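Polyhedrin (Simulium ubiquitum cypovirus, PDB 5A9A) forms the crystalline matrix of the viral occlusion bodies (polyhedra), which probably shelter embedded cypovirus particles outside the insect host, and binds UTP in these crystals. Local coordinates at residues 113-116 against 117-120; 191-194 against 195-199. All coordinates share one frame; numbering follows the deposited sequence.

Interaction 1: residues 113-116 against 117-120; sequences NICW and ENVR
V119 folds back against I114 and W116. Its CB lies 3.5 Å from W116 O. Beyond it, chi1 of 164° sets CG1 anti to the backbone N and leaves CG2 beside that N, facing I114 and W116. The CG2 methyl meets I114 CG2 at 3.5 Å, a tight carbon contact, and approaches W116 CE3 obliquely at 3.8 Å. A short branched residue suits this place, since one methyl can meet both neighbours while the side chain also packs on F175 and P176. The indole of W116 runs alongside V119 in the same direction, with I114 O over one of its faces and R158 making a cation-pi contact with the ring.

The backbone here turns tightly between strands 105-111 and 120-124, with an inverse gamma turn centred on C115 leading into it. N118 N donates to C115 O at 2.8 Å, and V119 N donates to W116 O from well above the carbonyl plane, 74° out of it, in a long bond of 3.3 Å. C115 SG stands 3.9 Å from both CB and CG of N118, the sulfur resting against the methylene and the amide carbon. R120 then curls its long side chain back: NH1 donates to E117 O at 3.1 Å and to V119 O at 3.0 Å, both acceptors lying in the guanidinium plane. A water lies within bonding distance of W116 O and V119 O, though more acceptors surround it than it has protons to give.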
loop_
_atom_site.group_PDB
_atom_site.type_symbol
_atom_site.label_atom_id
_atom_site.label_comp_id
_atom_site.label_asym_id
_atom_site.label_seq_id
_atom_site.Cartn_x
_atom_site.Cartn_y
_atom_site.Cartn_z
ATOM N N ASN A 113 3.588 -12.765 18.530
ATOM C CA ASN A 113 4.453 -13.888 18.211
ATOM C C ASN A 113 5.399 -13.519 17.072
ATOM O O ASN A 113 5.203 -13.934 15.929
ATOM C CB ASN A 113 3.587 -15.085 17.820
ATOM C CG ASN A 113 4.389 -16.337 17.581
ATOM O OD1 ASN A 113 5.464 -16.523 18.155
ATOM N ND2 ASN A 113 3.866 -17.217 16.734
ATOM N N ILE A 114 6.424 -12.736 17.400
ATOM C CA ILE A 114 7.310 -12.151 16.401
ATOM C C ILE A 114 8.679 -12.831 16.373
ATOM O O ILE A 114 9.268 -13.112 17.419
ATOM C CB ILE A 114 7.497 -10.642 16.675
ATOM C CG1 ILE A 114 6.169 -9.912 16.461
ATOM C CG2 ILE A 114 8.584 -10.057 15.783
ATOM C CD1 ILE A 114 6.139 -8.500 17.008
ATOM N N CYS A 115 9.176 -13.097 15.168
ATOM C CA CYS A 115 10.509 -13.663 14.998
ATOM C C CYS A 115 11.541 -12.560 15.189
ATOM O O CYS A 115 11.950 -11.901 14.231
ATOM C CB CYS A 115 10.661 -14.284 13.608
ATOM S SG CYS A 115 12.247 -15.115 13.343
ATOM N N TRP A 116 11.961 -12.368 16.435
ATOM C CA TRP A 116 12.808 -11.241 16.795
ATOM C C TRP A 116 14.128 -11.257 16.036
ATOM O O TRP A 116 14.691 -10.206 15.736
ATOM C CB TRP A 116 13.040 -11.238 18.306
ATOM C CG TRP A 116 11.761 -11.085 19.058
ATOM C CD1 TRP A 116 11.130 -12.030 19.814
ATOM C CD2 TRP A 116 10.936 -9.917 19.100
ATOM N NE1 TRP A 116 9.964 -11.517 20.331
ATOM C CE2 TRP A 116 9.822 -10.221 19.906
ATOM C CE3 TRP A 116 11.035 -8.640 18.534
ATOM C CZ2 TRP A 116 8.814 -9.290 20.171
ATOM C CZ3 TRP A 116 10.030 -7.721 18.788
ATOM C CH2 TRP A 116 8.935 -8.049 19.603
ATOM N N GLU A 117 14.607 -12.454 15.719
ATOM C CA GLU A 117 15.819 -12.616 14.925
ATOM C C GLU A 117 15.705 -11.936 13.558
ATOM O O GLU A 117 16.695 -11.443 13.017
ATOM C CB GLU A 117 16.115 -14.107 14.745
ATOM C CG GLU A 117 16.896 -14.453 13.492
ATOM C CD GLU A 117 17.101 -15.950 13.338
ATOM O OE1 GLU A 117 16.466 -16.720 14.089
ATOM O OE2 GLU A 117 17.893 -16.355 12.460
ATOM N N ASN A 118 14.497 -11.909 13.004
ATOM C CA ASN A 118 14.286 -11.383 11.657
ATOM C C ASN A 118 13.704 -9.974 11.631
ATOM O O ASN A 118 13.422 -9.431 10.562
ATOM C CB ASN A 118 13.388 -12.331 10.858
ATOM C CG ASN A 118 14.143 -13.533 10.325
ATOM O OD1 ASN A 118 15.303 -13.752 10.669
ATOM N ND2 ASN A 118 13.487 -14.318 9.479
ATOM N N VAL A 119 13.523 -9.386 12.808
ATOM C CA VAL A 119 13.052 -8.011 12.904
ATOM C C VAL A 119 14.101 -7.043 12.359
ATOM O O VAL A 119 15.299 -7.192 12.616
ATOM C CB VAL A 119 12.718 -7.635 14.366
ATOM C CG1 VAL A 119 12.598 -6.124 14.526
ATOM C CG2 VAL A 119 11.440 -8.328 14.810
ATOM N N ARG A 120 13.640 -6.060 11.593
ATOM C CA ARG A 120 14.504 -4.996 11.102
ATOM C C ARG A 120 13.819 -3.655 11.320
ATOM O O ARG A 120 12.678 -3.463 10.904
ATOM C CB ARG A 120 14.794 -5.166 9.609
ATOM C CG ARG A 120 15.435 -6.492 9.216
ATOM C CD ARG A 120 16.862 -6.622 9.723
ATOM N NE ARG A 120 17.508 -7.823 9.196
ATOM C CZ ARG A 120 17.531 -9.002 9.815
ATOM N NH1 ARG A 120 16.953 -9.151 11.001
ATOM N NH2 ARG A 120 18.140 -10.035 9.248
HETATM O O HOH W 1 16.616 -8.784 14.333
#

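Interaction 2: residues 191-194 against 195-199; sequences IGQV and IQNNI
I195 lays its CG1 and CD1 across I191, one helical turn earlier, with CD1 3.7 Å from I191 CG1. The isoleucines meet at an angle: CG1 of I191 is anti to its backbone N (chi1 -170°), whereas that of I195 lies beside its own N (chi1 -69°), bringing the latter branch back over I191 O. Aliphatic residues suit this side of helix 191-197, where I191 packs on its counterparts in both other subunits and I195 on I195 of the third.

On another side of the helix, Q193 is extended and its CG touches N197 ND2 at 3.6 Å, the two amide planes standing 57° apart. Both amides have their polar partners beyond the helix: Q193 NE2 donates to D31 OD2, to which N197 ND2 is also weakly bonded, and N197 OD1 accepts from W140 NE1 of the second subunit.

Helical bonds tie the turns together, from I195 N to I191 O at 2.9 Å and from Q196 N to G192 O, over which Q196 CG also rests at 3.3 Å. The last bond, N198 N to V194 O, is weak, and N198 centres an inverse gamma turn as the chain leaves the helix. The isoleucine side thus meets neighbouring subunits by apolar packing, which is not directional, while N197 adds a directed hydrogen bond to the second subunit and Q193 holds the helix to D31 of its own chain.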
loop_
_atom_site.group_PDB
_atom_site.type_symbol
_atom_site.label_atom_id
_atom_site.label_comp_id
_atom_site.label_asym_id
_atom_site.label_seq_id
_atom_site.Cartn_x
_atom_site.Cartn_y
_atom_site.Cartn_z
ATOM N N ILE A 191 1.579 -20.733 1.408
ATOM C CA ILE A 191 2.011 -19.378 1.079
ATOM C C ILE A 191 0.897 -18.510 0.489
ATOM O O ILE A 191 0.829 -17.315 0.771
ATOM C CB ILE A 191 3.238 -19.393 0.142
ATOM C CG1 ILE A 191 3.823 -17.984 0.016
ATOM C CG2 ILE A 191 2.876 -19.974 -1.221
ATOM C CD1 ILE A 191 5.125 -17.940 -0.744
ATOM N N GLY A 192 0.024 -19.103 -0.317
ATOM C CA GLY A 192 -1.107 -18.370 -0.863
ATOM C C GLY A 192 -1.904 -17.688 0.239
ATOM O O GLY A 192 -2.250 -16.509 0.151
ATOM N N GLN A 193 -2.187 -18.442 1.293
ATOM C CA GLN A 193 -2.948 -17.929 2.426
ATOM C C GLN A 193 -2.187 -16.828 3.166
ATOM O O GLN A 193 -2.769 -15.821 3.565
ATOM C CB GLN A 193 -3.286 -19.069 3.386
ATOM C CG GLN A 193 -3.883 -18.618 4.709
ATOM C CD GLN A 193 -4.243 -19.785 5.603
ATOM O OE1 GLN A 193 -4.497 -20.892 5.123
ATOM N NE2 GLN A 193 -4.260 -19.548 6.912
ATOM N N VAL A 194 -0.886 -17.022 3.352
ATOM C CA VAL A 194 -0.065 -16.020 4.024
ATOM C C VAL A 194 -0.117 -14.694 3.265
ATOM O O VAL A 194 -0.353 -13.640 3.855
ATOM C CB VAL A 194 1.402 -16.475 4.153
ATOM C CG1 VAL A 194 2.282 -15.320 4.626
ATOM C CG2 VAL A 194 1.516 -17.654 5.109
ATOM N N ILE A 195 0.091 -14.756 1.954
ATOM C CA ILE A 195 0.118 -13.556 1.122
ATOM C C ILE A 195 -1.224 -12.825 1.131
ATOM O O ILE A 195 -1.269 -11.607 1.304
ATOM C CB ILE A 195 0.495 -13.894 -0.331
ATOM C CG1 ILE A 195 1.960 -14.330 -0.403
ATOM C CG2 ILE A 195 0.262 -12.690 -1.235
ATOM C CD1 ILE A 195 2.337 -15.008 -1.703
ATOM N N GLN A 196 -2.311 -13.569 0.950
ATOM C CA GLN A 196 -3.632 -12.967 0.827
ATOM C C GLN A 196 -4.195 -12.534 2.178
ATOM O O GLN A 196 -5.051 -11.655 2.242
ATOM C CB GLN A 196 -4.594 -13.940 0.144
ATOM C CG GLN A 196 -4.230 -14.247 -1.298
ATOM C CD GLN A 196 -5.237 -15.153 -1.978
ATOM O OE1 GLN A 196 -6.017 -15.837 -1.321
ATOM N NE2 GLN A 196 -5.230 -15.154 -3.304
ATOM N N ASN A 197 -3.715 -13.147 3.255
ATOM C CA ASN A 197 -4.169 -12.787 4.596
ATOM C C ASN A 197 -3.431 -11.583 5.167
ATOM O O ASN A 197 -3.932 -10.919 6.074
ATOM C CB ASN A 197 -4.012 -13.967 5.557
ATOM C CG ASN A 197 -5.237 -14.861 5.593
ATOM O OD1 ASN A 197 -6.163 -14.700 4.800
ATOM N ND2 ASN A 197 -5.245 -15.809 6.521
ATOM N N ASN A 198 -2.240 -11.299 4.652
ATOM C CA ASN A 198 -1.439 -10.230 5.229
ATOM C C ASN A 198 -1.870 -8.864 4.715
ATOM O O ASN A 198 -1.229 -8.269 3.849
ATOM C CB ASN A 198 0.057 -10.455 5.013
ATOM C CG ASN A 198 0.895 -9.772 6.074
ATOM O OD1 ASN A 198 0.740 -10.050 7.266
ATOM N ND2 ASN A 198 1.778 -8.867 5.655
ATOM N N ILE A 199 -2.984 -8.394 5.262
ATOM C CA ILE A 199 -3.462 -7.043 5.034
ATOM C C ILE A 199 -2.953 -6.188 6.188
ATOM O O ILE A 199 -3.505 -6.219 7.288
ATOM C CB ILE A 199 -4.996 -7.009 4.992
ATOM C CG1 ILE A 199 -5.511 -8.025 3.972
ATOM C CG2 ILE A 199 -5.492 -5.612 4.654
ATOM C CD1 ILE A 199 -6.993 -8.305 4.076
#

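In the fold
Interactions 1 and 2 are both local and partly buried. The turn at 113-120, its centre about 12 Å from that of the chain, joins a strand of the six-stranded sheet to one of the four-stranded sheet, and no other chain of the assembly touches it. Helix 191-197, its contact centred about 21 Å out, meets both other subunits; about 18 Å separates the two centres. In keeping with this, interaction 1 relies on intrachain packing and an arginine gripping backbone carbonyls, whereas interaction 2 turns isoleucines and amides to neighbours beyond its chain as well. The two are related across the assembly: W140 and P176, which touch interaction 1 within a subunit, are met by helix 191-197 on the second subunit.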